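Local coordinates for protein D-alanyl-D-alanine carboxypeptidase (Enterococcus faecalis V583, PDB 5ZHF) that cleaves the C-terminal D-alanine from peptidoglycan-derived pentapeptides as a zinc-dependent carboxypeptidase linked to vancomycin resistance, at residues D79-D82 and A83-D87; T100-Q103 and Q104-M107; S138-L142 and G143-D147; T156-E159 and V160-W163; Q208-C211 and L212-L216. All coordinates share one frame; numbering follows the deposited sequence.

Overall arrangement
All five contacts are local and follow one another in series, so none nests in or crosses another; each spans eight to ten consecutive residues. From the N terminus, interaction 1 forms the last turns of helix 74-86. Interaction 2 is the first two turns of helix 100-116, on the other side of the chain's centre, with centres 30 Å apart. Interaction 3 leads from a loop into strand 145-150 of the antiparallel sheet and carries two zinc ligands; it touches interaction 2 through Gln-103 and Ser-138. Interaction 4 starts helix 157-167, whose Trp-163 packs on interaction 1 and bonds to Asp-87. Interaction 5, at residues 208-216, joins helix 199-208 to helix 212-218.

Interaction 1. Residues D79-D82 and A83-D87; sequences DLFD and AARAD
Phe-81 and Arg-85, one helical turn apart, meet with their flat groups almost perpendicular, the ring and guanidinium planes being 85° apart. The guanidinium lies at the edge of the phenyl ring, NH2 of Arg-85 coming within 3.6 Å of CD2 of Phe-81, so that the ring edge is set against one face of the guanidinium; this is not a stack. The arginine reaches this place with an extended chain from CG to NE, whose first methylenes run past the backbone oxygen of Phe-81, CG of Arg-85 being 3.4 Å from that O. Both residues belong to the C-terminal part of helix 74-86, where four successive i to i+4 bonds run from Ala-83 N to Asp-79 O through to Ala-86 N to Asp-82 O. The carboxylate of Asp-82 stops short of a salt bridge with the same arginine, OD1 of Asp-82 lying 4.3 Å from NH1 of Arg-85. A water fills the gap, donating to Asp-82 OD1 at 2.7 Å and accepting from Arg-85 NH1 at 2.8 Å, in the guanidinium plane. Gln-78 also bonds to Asp-82 OD1. On the buried side, Leu-80, Ala-83 and Ala-84 pack against Trp-163 of helix 157-167, while Phe-81 rests on Pro-91 and Val-93.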
loop_
_atom_site.group_PDB
_atom_site.type_symbol
_atom_site.label_atom_id
_atom_site.label_comp_id
_atom_site.label_asym_id
_atom_site.label_seq_id
_atom_site.Cartn_x
_atom_site.Cartn_y
_atom_site.Cartn_z
ATOM N N ASP A 79 1.554 -5.763 15.756
ATOM C CA ASP A 79 1.635 -7.227 15.787
ATOM C C ASP A 79 2.403 -7.791 14.599
ATOM O O ASP A 79 3.188 -8.744 14.745
ATOM C CB ASP A 79 0.257 -7.864 15.812
ATOM C CG ASP A 79 -0.478 -7.656 17.122
ATOM O OD1 ASP A 79 0.113 -7.253 18.143
ATOM O OD2 ASP A 79 -1.696 -7.911 17.104
ATOM N N LEU A 80 2.183 -7.210 13.423
ATOM C CA LEU A 80 2.873 -7.625 12.216
ATOM C C LEU A 80 4.405 -7.425 12.373
ATOM O O LEU A 80 5.187 -8.336 12.085
ATOM C CB LEU A 80 2.352 -6.878 11.008
ATOM C CG LEU A 80 2.992 -7.296 9.686
ATOM C CD1 LEU A 80 2.020 -7.238 8.533
ATOM C CD2 LEU A 80 4.232 -6.477 9.349
ATOM N N PHE A 81 4.784 -6.237 12.820
ATOM C CA PHE A 81 6.209 -5.922 12.991
ATOM C C PHE A 81 6.857 -6.794 14.063
ATOM O O PHE A 81 7.973 -7.326 13.859
ATOM C CB PHE A 81 6.434 -4.425 13.258
ATOM C CG PHE A 81 6.585 -3.608 12.002
ATOM C CD1 PHE A 81 5.673 -3.698 10.980
ATOM C CD2 PHE A 81 7.652 -2.740 11.847
ATOM C CE1 PHE A 81 5.798 -2.956 9.817
ATOM C CE2 PHE A 81 7.779 -1.982 10.694
ATOM C CZ PHE A 81 6.878 -2.101 9.671
ATOM N N ASP A 82 6.144 -6.987 15.172
ATOM C CA ASP A 82 6.612 -7.883 16.224
ATOM C C ASP A 82 6.870 -9.300 15.708
ATOM O O ASP A 82 7.893 -9.905 16.049
ATOM C CB ASP A 82 5.601 -7.951 17.374
ATOM C CG ASP A 82 5.556 -6.693 18.224
ATOM O OD1 ASP A 82 6.390 -5.785 18.075
ATOM O OD2 ASP A 82 4.654 -6.637 19.088
ATOM N N ALA A 83 5.955 -9.821 14.877
ATOM C CA ALA A 83 6.072 -11.169 14.311
ATOM C C ALA A 83 7.220 -11.278 13.323
ATOM O O ALA A 83 7.955 -12.279 13.322
ATOM C CB ALA A 83 4.767 -11.580 13.613
ATOM N N ALA A 84 7.384 -10.259 12.481
ATOM C CA ALA A 84 8.506 -10.246 11.534
ATOM C C ALA A 84 9.837 -10.311 12.312
ATOM O O ALA A 84 10.701 -11.150 12.018
ATOM C CB ALA A 84 8.439 -9.015 10.648
ATOM N N ARG A 85 9.974 -9.471 13.343
ATOM C CA ARG A 85 11.209 -9.414 14.114
ATOM C C ARG A 85 11.462 -10.696 14.871
ATOM O O ARG A 85 12.595 -11.116 14.963
ATOM C CB ARG A 85 11.216 -8.220 15.043
ATOM C CG ARG A 85 11.279 -6.906 14.296
ATOM C CD ARG A 85 11.076 -5.744 15.245
ATOM N NE ARG A 85 11.017 -4.457 14.561
ATOM C CZ ARG A 85 10.251 -3.427 14.931
ATOM N NH1 ARG A 85 9.434 -3.499 15.983
ATOM N NH2 ARG A 85 10.311 -2.293 14.238
ATOM N N ALA A 86 10.407 -11.331 15.383
ATOM C CA ALA A 86 10.534 -12.671 15.985
ATOM C C ALA A 86 11.069 -13.714 15.014
ATOM O O ALA A 86 11.673 -14.715 15.438
ATOM C CB ALA A 86 9.202 -13.129 16.559
ATOM N N ASP A 87 10.842 -13.514 13.723
ATOM C CA ASP A 87 11.391 -14.344 12.667
ATOM C C ASP A 87 12.739 -13.850 12.113
ATOM O O ASP A 87 13.198 -14.343 11.101
ATOM C CB ASP A 87 10.397 -14.482 11.508
ATOM C CG ASP A 87 9.252 -15.416 11.812
ATOM O OD1 ASP A 87 9.417 -16.346 12.624
ATOM O OD2 ASP A 87 8.179 -15.231 11.187
HETATM O O HOH W 1 9.021 -5.398 17.980
#

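Interaction 2. Residues T100-Q103 and Q104-M107; sequences TEKQ and QEIM
Lys-102 and Ile-106 make the apolar part of this helical turn: the lysine methylenes pass obliquely over the isoleucine tip, with CG of Lys-102 4.1 Å from CD1 of Ile-106. Below them the backbone is closely knit. Ile-106 N donates to Lys-102 O at 2.9 Å, and the same oxygen is brushed by CG1 of Ile-106 at 3.4 Å. Equivalent bonds link Gln-104 to Thr-100, Glu-105 to Glu-101 and Met-107, a selenomethionine, to Gln-103.

The outward side is polar and looser. Lys-102 bends at chi2 (56°), and its NZ reaches Glu-105 through a water that accepts from NZ at 2.9 Å and donates to Glu-105 OE1 at 2.6 Å. The tight exception here is Glu-101, which crosses Glu-105 at about a right angle, their carboxylate planes 76° apart, with OE2 of Glu-101 2.6 Å from OE2 of Glu-105. Two acid oxygens so close probably share a proton, which would ease the repulsion expected of two charged groups.

On the buried face the amide of Gln-103 finds its partners outside the turn: OE1 accepts from Arg-98 and makes a weak hydrogen bond with Ser-138 OG, while NE2 donates to Ala-133 O. This is consistent with the start of helix 100-116 lining one side of the substrate site, to which Gln-103, Ala-133 and Ser-138 belong.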
loop_
_atom_site.group_PDB
_atom_site.type_symbol
_atom_site.label_atom_id
_atom_site.label_comp_id
_atom_site.label_asym_id
_atom_site.label_seq_id
_atom_site.Cartn_x
_atom_site.Cartn_y
_atom_site.Cartn_z
ATOM N N THR A 100 -2.669 15.375 0.312
ATOM C CA THR A 100 -2.842 15.633 -1.116
ATOM C C THR A 100 -1.567 16.183 -1.748
ATOM O O THR A 100 -1.121 15.682 -2.787
ATOM C CB THR A 100 -4.010 16.619 -1.315
ATOM O OG1 THR A 100 -5.213 16.011 -0.822
ATOM C CG2 THR A 100 -4.163 17.034 -2.797
ATOM N N GLU A 101 -0.969 17.186 -1.118
ATOM C CA GLU A 101 0.270 17.792 -1.647
ATOM C C GLU A 101 1.429 16.787 -1.677
ATOM O O GLU A 101 2.196 16.795 -2.631
ATOM C CB GLU A 101 0.669 19.070 -0.885
ATOM C CG GLU A 101 1.989 19.733 -1.320
ATOM C CD GLU A 101 2.076 20.120 -2.807
ATOM O OE1 GLU A 101 1.020 20.270 -3.469
ATOM O OE2 GLU A 101 3.214 20.307 -3.313
ATOM N N LYS A 102 1.567 15.950 -0.641
ATOM C CA LYS A 102 2.646 14.942 -0.638
ATOM C C LYS A 102 2.471 13.974 -1.807
ATOM O O LYS A 102 3.447 13.682 -2.542
ATOM C CB LYS A 102 2.728 14.185 0.696
ATOM C CG LYS A 102 3.842 13.130 0.793
ATOM C CD LYS A 102 5.229 13.716 0.509
ATOM C CE LYS A 102 6.391 12.973 1.160
ATOM N NZ LYS A 102 7.510 13.910 1.519
ATOM N N GLN A 103 1.242 13.519 -2.011
ATOM C CA GLN A 103 0.935 12.601 -3.102
ATOM C C GLN A 103 1.278 13.224 -4.461
ATOM O O GLN A 103 1.885 12.554 -5.303
ATOM C CB GLN A 103 -0.535 12.159 -3.080
ATOM C CG GLN A 103 -0.870 11.034 -4.045
ATOM C CD GLN A 103 -0.147 9.719 -3.770
ATOM O OE1 GLN A 103 0.285 9.449 -2.653
ATOM N NE2 GLN A 103 -0.035 8.881 -4.803
ATOM N N GLN A 104 0.889 14.488 -4.651
ATOM C CA GLN A 104 1.228 15.235 -5.880
ATOM C C GLN A 104 2.745 15.278 -6.093
ATOM O O GLN A 104 3.231 15.063 -7.199
ATOM C CB GLN A 104 0.683 16.675 -5.820
ATOM C CG GLN A 104 0.853 17.448 -7.123
ATOM C CD GLN A 104 -0.068 16.923 -8.189
ATOM O OE1 GLN A 104 -1.283 17.072 -8.079
ATOM N NE2 GLN A 104 0.491 16.247 -9.194
ATOM N N GLU A 105 3.492 15.555 -5.035
ATOM C CA GLU A 105 4.950 15.659 -5.132
ATOM C C GLU A 105 5.603 14.323 -5.497
ATOM O O GLU A 105 6.535 14.278 -6.313
ATOM C CB GLU A 105 5.537 16.204 -3.826
ATOM C CG GLU A 105 5.165 17.658 -3.583
ATOM C CD GLU A 105 5.569 18.189 -2.220
ATOM O OE1 GLU A 105 6.279 17.484 -1.471
ATOM O OE2 GLU A 105 5.178 19.337 -1.907
ATOM N N ILE A 106 5.113 13.267 -4.890
ATOM C CA ILE A 106 5.620 11.959 -5.190
ATOM C C ILE A 106 5.289 11.613 -6.631
ATOM O O ILE A 106 6.105 11.098 -7.308
ATOM C CB ILE A 106 5.114 10.908 -4.199
ATOM C CG1 ILE A 106 5.707 11.206 -2.849
ATOM C CG2 ILE A 106 5.485 9.513 -4.653
ATOM C CD1 ILE A 106 5.275 10.274 -1.763
HETATM N N MSE A 107 4.081 11.943 -7.082
HETATM C CA MSE A 107 3.680 11.671 -8.457
HETATM C C MSE A 107 4.513 12.440 -9.456
HETATM O O MSE A 107 4.906 11.876 -10.499
HETATM C CB MSE A 107 2.213 12.044 -8.636
HETATM C CG MSE A 107 1.745 11.751 -10.056
HETATM SE SE MSE A 107 -0.158 12.231 -10.234
HETATM C CE MSE A 107 -0.394 11.724 -12.123
HETATM O O HOH W 2 8.072 15.808 -0.591
#

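Interaction 3. Residues S138-L142 and G143-D147; sequences SEHQL and GLAVD. With ZN (zinc ion), chain C.
His-140 and Asp-147 meet at a zinc ion, and the chain between them turns from a short 3-10 segment into strand 145-150. Ser-138 prepares the turn: its OG accepts from His-140 N at 2.9 Å, an ST turn. Glu-139 follows, its CB set against CB of Ala-145 at 3.7 Å, while its carboxylate leaves the contact to accept from His-193 NE2 and to form salt bridges with Arg-176 and Arg-195. The ring of His-140 has CB of Ala-145 over one face. Its ND1 is bonded to Gly-96 O, which fixes the ring's rotation and directs NE2 of His-140 to the zinc at 2.1 Å. Leu-142 packs its CB on CG of Leu-144 at 4.0 Å across the turn. Gly-143 N next donates weakly to His-140 O at 3.4 Å, with a positive phi of 84°.

The aspartate carboxylate stands 68° from the imidazole plane. Asp-147 OD1 binds zinc at 2.0 Å, whereas OD2 of Asp-147 pairs with Arg-98. His-193 and a water complete the four ligands given for zinc. Glu-139 is thus a second-shell carboxylate that positions His-193 and may enrich its ring in electrons toward zinc, an effect its two arginines may temper; the water bound 2.2 Å from zinc is consistent with the nucleophile position of zinc peptidases.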
loop_
_atom_site.group_PDB
_atom_site.type_symbol
_atom_site.label_atom_id
_atom_site.label_comp_id
_atom_site.label_asym_id
_atom_site.label_seq_id
_atom_site.Cartn_x
_atom_site.Cartn_y
_atom_site.Cartn_z
ATOM N N SER A 138 -5.024 7.637 -4.063
ATOM C CA SER A 138 -4.028 6.792 -3.397
ATOM C C SER A 138 -4.587 6.244 -2.103
ATOM O O SER A 138 -5.139 6.995 -1.307
ATOM C CB SER A 138 -2.781 7.588 -3.020
ATOM O OG SER A 138 -1.865 6.720 -2.357
ATOM N N GLU A 139 -4.367 4.958 -1.849
ATOM C CA GLU A 139 -4.650 4.396 -0.558
ATOM C C GLU A 139 -3.838 5.070 0.539
ATOM O O GLU A 139 -4.219 5.003 1.696
ATOM C CB GLU A 139 -4.339 2.907 -0.499
ATOM C CG GLU A 139 -5.246 2.035 -1.319
ATOM C CD GLU A 139 -5.005 0.569 -1.072
ATOM O OE1 GLU A 139 -3.848 0.157 -0.794
ATOM O OE2 GLU A 139 -5.985 -0.196 -1.140
ATOM N N HIS A 140 -2.702 5.672 0.209
ATOM C CA HIS A 140 -1.936 6.357 1.238
ATOM C C HIS A 140 -2.698 7.503 1.861
ATOM O O HIS A 140 -2.457 7.851 3.001
ATOM C CB HIS A 140 -0.574 6.805 0.742
ATOM C CG HIS A 140 0.384 5.673 0.553
ATOM N ND1 HIS A 140 1.158 5.188 1.586
ATOM C CD2 HIS A 140 0.680 4.915 -0.534
ATOM C CE1 HIS A 140 1.896 4.182 1.144
ATOM N NE2 HIS A 140 1.627 3.993 -0.135
ATOM N N GLN A 141 -3.640 8.070 1.134
ATOM C CA GLN A 141 -4.448 9.142 1.683
ATOM C C GLN A 141 -5.573 8.650 2.622
ATOM O O GLN A 141 -6.253 9.467 3.253
ATOM C CB GLN A 141 -4.991 9.992 0.550
ATOM C CG GLN A 141 -3.903 10.650 -0.275
ATOM C CD GLN A 141 -4.457 11.390 -1.454
ATOM O OE1 GLN A 141 -4.457 10.867 -2.580
ATOM N NE2 GLN A 141 -4.996 12.603 -1.206
ATOM N N LEU A 142 -5.764 7.340 2.727
ATOM C CA LEU A 142 -6.678 6.776 3.723
ATOM C C LEU A 142 -6.071 6.638 5.092
ATOM O O LEU A 142 -6.798 6.602 6.090
ATOM C CB LEU A 142 -7.150 5.384 3.317
ATOM C CG LEU A 142 -8.006 5.261 2.066
ATOM C CD1 LEU A 142 -8.068 3.811 1.589
ATOM C CD2 LEU A 142 -9.382 5.826 2.363
ATOM N N GLY A 143 -4.748 6.451 5.162
ATOM C CA GLY A 143 -4.117 5.999 6.399
ATOM C C GLY A 143 -4.152 4.490 6.585
ATOM O O GLY A 143 -3.696 3.991 7.619
ATOM N N LEU A 144 -4.674 3.743 5.598
ATOM C CA LEU A 144 -4.812 2.294 5.675
ATOM C C LEU A 144 -3.707 1.549 4.945
ATOM O O LEU A 144 -3.693 0.321 4.990
ATOM C CB LEU A 144 -6.176 1.851 5.101
ATOM C CG LEU A 144 -7.376 2.371 5.905
ATOM C CD1 LEU A 144 -8.674 1.835 5.322
ATOM C CD2 LEU A 144 -7.263 1.980 7.368
ATOM N N ALA A 145 -2.793 2.290 4.299
ATOM C CA ALA A 145 -1.705 1.671 3.544
ATOM C C ALA A 145 -0.362 2.096 4.046
ATOM O O ALA A 145 -0.147 3.262 4.435
ATOM C CB ALA A 145 -1.806 1.995 2.056
ATOM N N VAL A 146 0.542 1.133 4.030
ATOM C CA VAL A 146 1.927 1.373 4.391
ATOM C C VAL A 146 2.843 0.788 3.328
ATOM O O VAL A 146 2.627 -0.319 2.854
ATOM C CB VAL A 146 2.282 0.827 5.796
ATOM C CG1 VAL A 146 1.675 1.701 6.882
ATOM C CG2 VAL A 146 1.863 -0.624 5.968
ATOM N N ASP A 147 3.890 1.544 2.973
ATOM C CA ASP A 147 4.989 0.969 2.208
ATOM C C ASP A 147 5.987 0.478 3.203
ATOM O O ASP A 147 6.449 1.247 4.039
ATOM C CB ASP A 147 5.623 1.983 1.269
ATOM C CG ASP A 147 4.665 2.483 0.222
ATOM O OD1 ASP A 147 3.749 1.738 -0.208
ATOM O OD2 ASP A 147 4.869 3.617 -0.220
HETATM ZN ZN ZN C . 2.424 2.549 -1.444
HETATM O O HOH W 3 3.402 2.668 -3.431
#

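Interaction 4. Residues T156-E159 and V160-W163; sequences TGNE and VYRW
Tyr-161 N bonds to Gly-157 O and Val-160 N to Thr-156 O as the backbone settles into the first turns of helix 157-167, and Arg-162 and Trp-163 repeat the i to i+4 pattern. The start is a capping box: Thr-156, at the N-cap, accepts from Glu-159 N through OG1 at 3.2 Å, and Glu-159 returns the bond, its OE1 accepting from Thr-156 N at 3.0 Å. That second donor comes from above the carboxylate plane, 36° out of it. Glu-159 reaches back because its chain is extended beyond CG, with CG beside its backbone N.

The tyrosine ring lies over its own helix start. Gly-157 O sits 3.1 Å above one face of the Tyr-161 ring, offset toward the rim, and approaches CG of Tyr-161 to 3.1 Å; the ring packs directly on the glycine backbone. Asn-158 comes at the ring's edge, OD1 of Asn-158 being 4.0 Å from CD2 of Tyr-161, with amide and ring planes 73° apart. Farther out, Tyr-161 OH bonds to Asn-149, and Pro-191 and Trp-192 touch the ring, the Tyr-161 side chain lying about 10 Å from the zinc ion.

Val-160 packs inward on Ile-148 and Ala-150 of strand 145-150, and Trp-163 bonds through NE1 to Asp-87. On the outer side a bend at chi3 (62°) brings the guanidinium of Arg-162 to a water in its plane, which accepts from Arg-162 NH2 at 3.3 Å and donates to Glu-159 O at 2.8 Å.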
loop_
_atom_site.group_PDB
_atom_site.type_symbol
_atom_site.label_atom_id
_atom_site.label_comp_id
_atom_site.label_asym_id
_atom_site.label_seq_id
_atom_site.Cartn_x
_atom_site.Cartn_y
_atom_site.Cartn_z
ATOM N N THR A 156 17.419 -7.621 3.952
ATOM C CA THR A 156 17.318 -7.070 2.608
ATOM C C THR A 156 15.848 -6.846 2.251
ATOM O O THR A 156 14.962 -7.460 2.863
ATOM C CB THR A 156 17.839 -8.037 1.543
ATOM O OG1 THR A 156 17.089 -9.263 1.591
ATOM C CG2 THR A 156 19.329 -8.331 1.749
ATOM N N GLY A 157 15.616 -6.017 1.234
ATOM C CA GLY A 157 14.268 -5.775 0.688
ATOM C C GLY A 157 13.538 -7.063 0.367
ATOM O O GLY A 157 12.405 -7.270 0.814
ATOM N N ASN A 158 14.207 -7.951 -0.366
ATOM C CA ASN A 158 13.584 -9.201 -0.808
ATOM C C ASN A 158 13.214 -10.145 0.326
ATOM O O ASN A 158 12.207 -10.845 0.238
ATOM C CB ASN A 158 14.457 -9.901 -1.852
ATOM C CG ASN A 158 14.476 -9.149 -3.173
ATOM O OD1 ASN A 158 13.448 -8.634 -3.627
ATOM N ND2 ASN A 158 15.646 -9.063 -3.788
ATOM N N GLU A 159 13.989 -10.139 1.407
ATOM C CA GLU A 159 13.652 -10.910 2.609
ATOM C C GLU A 159 12.358 -10.399 3.275
ATOM O O GLU A 159 11.489 -11.181 3.666
ATOM C CB GLU A 159 14.801 -10.868 3.626
ATOM C CG GLU A 159 15.969 -11.743 3.192
ATOM C CD GLU A 159 17.261 -11.534 3.965
ATOM O OE1 GLU A 159 17.474 -10.501 4.615
ATOM O OE2 GLU A 159 18.102 -12.449 3.886
ATOM N N VAL A 160 12.272 -9.086 3.416
ATOM C CA VAL A 160 11.075 -8.445 3.971
ATOM C C VAL A 160 9.869 -8.647 3.048
ATOM O O VAL A 160 8.791 -8.981 3.536
ATOM C CB VAL A 160 11.331 -6.946 4.242
ATOM C CG1 VAL A 160 10.028 -6.198 4.523
ATOM C CG2 VAL A 160 12.308 -6.821 5.396
ATOM N N TYR A 161 10.051 -8.463 1.736
ATOM C CA TYR A 161 8.941 -8.611 0.793
ATOM C C TYR A 161 8.412 -10.036 0.765
ATOM O O TYR A 161 7.192 -10.260 0.746
ATOM C CB TYR A 161 9.311 -8.153 -0.621
ATOM C CG TYR A 161 9.795 -6.729 -0.740
ATOM C CD1 TYR A 161 9.343 -5.717 0.125
ATOM C CD2 TYR A 161 10.688 -6.363 -1.744
ATOM C CE1 TYR A 161 9.764 -4.411 -0.008
ATOM C CE2 TYR A 161 11.127 -5.060 -1.860
ATOM C CZ TYR A 161 10.659 -4.085 -0.997
ATOM O OH TYR A 161 11.102 -2.788 -1.119
ATOM N N ARG A 162 9.322 -11.004 0.816
ATOM C CA ARG A 162 8.938 -12.405 0.884
ATOM C C ARG A 162 8.183 -12.727 2.171
ATOM O O ARG A 162 7.144 -13.388 2.126
ATOM C CB ARG A 162 10.155 -13.318 0.712
ATOM C CG ARG A 162 9.770 -14.788 0.656
ATOM C CD ARG A 162 10.986 -15.656 0.452
ATOM N NE ARG A 162 11.935 -15.524 1.546
ATOM C CZ ARG A 162 13.078 -16.198 1.631
ATOM N NH1 ARG A 162 13.419 -17.074 0.683
ATOM N NH2 ARG A 162 13.882 -16.002 2.674
ATOM N N TRP A 163 8.672 -12.233 3.318
ATOM C CA TRP A 163 8.021 -12.487 4.579
ATOM C C TRP A 163 6.618 -11.880 4.572
ATOM O O TRP A 163 5.657 -12.510 5.038
ATOM C CB TRP A 163 8.843 -11.954 5.755
ATOM C CG TRP A 163 8.268 -12.339 7.087
ATOM C CD1 TRP A 163 8.617 -13.422 7.846
ATOM C CD2 TRP A 163 7.212 -11.672 7.798
ATOM N NE1 TRP A 163 7.875 -13.460 8.989
ATOM C CE2 TRP A 163 6.983 -12.415 8.978
ATOM C CE3 TRP A 163 6.452 -10.511 7.565
ATOM C CZ2 TRP A 163 6.035 -12.042 9.921
ATOM C CZ3 TRP A 163 5.482 -10.156 8.497
ATOM C CH2 TRP A 163 5.290 -10.913 9.661
HETATM O O HOH W 4 12.505 -13.612 4.460
#

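Interaction 5. Residues Q208-C211 and L212-L216; sequences QGLC and LEEYL
Cys-211 and Glu-214 make the main polar link of this helix start. Cys-211 N donates to Glu-214 OE1 at 3.0 Å with an N-H...O angle of 166°, OE1 accepting with its anti lone pair, the one away from the other carboxylate oxygen. The helix itself begins with Tyr-215 N donating to Cys-211 O at 3.1 Å, in the carbonyl plane, with Cys-211 at the N-cap position of helix 212-218. Glu-214 gets to the cysteine amide because CG lies beside its own backbone N (chi1 -71°) and the chain runs out straight from there. The same OE1 also forms a salt bridge with Lys-181, so two partners grip one oxygen.

The thiol is flanked by two carboxylates: SG of Cys-211 lies 3.7 Å from OE1 of Glu-213 and 3.6 Å from OE1 of Glu-214. Glu-213, however, turns its other oxygen to Arg-176 and Asn-47.

Apolar contact comes from Leu-210. Its CD1 meets the edge of the Tyr-215 ring, 4.1 Å from CD1 of Tyr-215, the two side chains crossing at about a right angle, while CD2 of Leu-210 lies 4.1 Å from CB of Glu-214.

Before the turn, Gly-209 ends helix 199-208 in a Schellman motif with positive phi. Tyr-215 packs on Ala-201, Lys-204 and Ile-205 of that helix, and Leu-212 on Ile-205, whereas Cys-211 and Glu-214 touch Ile-184 of helix 182-185.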
loop_
_atom_site.group_PDB
_atom_site.type_symbol
_atom_site.label_atom_id
_atom_site.label_comp_id
_atom_site.label_asym_id
_atom_site.label_seq_id
_atom_site.Cartn_x
_atom_site.Cartn_y
_atom_site.Cartn_z
ATOM N N GLN A 208 -7.541 -17.321 -1.660
ATOM C CA GLN A 208 -8.143 -17.373 -3.002
ATOM C C GLN A 208 -7.291 -16.716 -4.090
ATOM O O GLN A 208 -7.641 -16.790 -5.273
ATOM C CB GLN A 208 -9.531 -16.748 -2.959
ATOM C CG GLN A 208 -10.499 -17.497 -2.053
ATOM C CD GLN A 208 -11.848 -16.823 -1.959
ATOM O OE1 GLN A 208 -12.364 -16.285 -2.940
ATOM N NE2 GLN A 208 -12.432 -16.849 -0.779
ATOM N N GLY A 209 -6.183 -16.076 -3.698
ATOM C CA GLY A 209 -5.261 -15.465 -4.640
ATOM C C GLY A 209 -5.867 -14.295 -5.390
ATOM O O GLY A 209 -5.661 -14.140 -6.601
ATOM N N LEU A 210 -6.596 -13.462 -4.662
ATOM C CA LEU A 210 -7.325 -12.347 -5.255
ATOM C C LEU A 210 -6.617 -11.039 -5.026
ATOM O O LEU A 210 -5.716 -10.958 -4.183
ATOM C CB LEU A 210 -8.700 -12.248 -4.618
ATOM C CG LEU A 210 -9.577 -13.495 -4.641
ATOM C CD1 LEU A 210 -10.800 -13.289 -3.758
ATOM C CD2 LEU A 210 -9.964 -13.818 -6.078
ATOM N N CYS A 211 -7.011 -10.029 -5.808
ATOM C CA CYS A 211 -6.799 -8.634 -5.442
ATOM C C CYS A 211 -8.104 -8.098 -4.843
ATOM O O CYS A 211 -9.149 -8.749 -4.918
ATOM C CB CYS A 211 -6.339 -7.801 -6.643
ATOM S SG CYS A 211 -7.524 -7.617 -8.015
ATOM N N LEU A 212 -8.024 -6.933 -4.213
ATOM C CA LEU A 212 -9.149 -6.366 -3.503
ATOM C C LEU A 212 -10.379 -6.138 -4.406
ATOM O O LEU A 212 -11.511 -6.457 -4.022
ATOM C CB LEU A 212 -8.738 -5.061 -2.830
ATOM C CG LEU A 212 -9.809 -4.402 -1.952
ATOM C CD1 LEU A 212 -10.334 -5.340 -0.868
ATOM C CD2 LEU A 212 -9.265 -3.104 -1.363
ATOM N N GLU A 213 -10.140 -5.624 -5.603
ATOM C CA GLU A 213 -11.218 -5.378 -6.552
ATOM C C GLU A 213 -12.047 -6.638 -6.841
ATOM O O GLU A 213 -13.285 -6.569 -6.867
ATOM C CB GLU A 213 -10.672 -4.812 -7.855
ATOM C CG GLU A 213 -10.243 -3.365 -7.794
ATOM C CD GLU A 213 -8.819 -3.129 -7.289
ATOM O OE1 GLU A 213 -8.099 -4.108 -6.909
ATOM O OE2 GLU A 213 -8.428 -1.946 -7.261
ATOM N N GLU A 214 -11.363 -7.761 -7.061
ATOM C CA GLU A 214 -12.011 -9.070 -7.306
ATOM C C GLU A 214 -12.814 -9.518 -6.107
ATOM O O GLU A 214 -13.958 -9.979 -6.253
ATOM C CB GLU A 214 -10.970 -10.150 -7.602
ATOM C CG GLU A 214 -10.287 -10.025 -8.935
ATOM C CD GLU A 214 -9.202 -11.078 -9.117
ATOM O OE1 GLU A 214 -8.268 -11.118 -8.295
ATOM O OE2 GLU A 214 -9.280 -11.877 -10.071
ATOM N N TYR A 215 -12.215 -9.380 -4.917
ATOM C CA TYR A 215 -12.881 -9.761 -3.682
ATOM C C TYR A 215 -14.194 -9.003 -3.511
ATOM O O TYR A 215 -15.242 -9.602 -3.204
ATOM C CB TYR A 215 -11.973 -9.492 -2.481
ATOM C CG TYR A 215 -12.581 -9.873 -1.160
ATOM C CD1 TYR A 215 -12.716 -11.210 -0.800
ATOM C CD2 TYR A 215 -13.027 -8.902 -0.268
ATOM C CE1 TYR A 215 -13.255 -11.564 0.411
ATOM C CE2 TYR A 215 -13.586 -9.255 0.943
ATOM C CZ TYR A 215 -13.679 -10.585 1.277
ATOM O OH TYR A 215 -14.209 -10.971 2.472
ATOM N N LEU A 216 -14.128 -7.692 -3.691
ATOM C CA LEU A 216 -15.300 -6.837 -3.540
ATOM C C LEU A 216 -16.346 -7.135 -4.603
ATOM O O LEU A 216 -17.525 -7.187 -4.285
ATOM C CB LEU A 216 -14.930 -5.359 -3.561
ATOM C CG LEU A 216 -14.061 -4.937 -2.369
ATOM C CD1 LEU A 216 -13.595 -3.502 -2.544
ATOM C CD2 LEU A 216 -14.772 -5.156 -1.032
#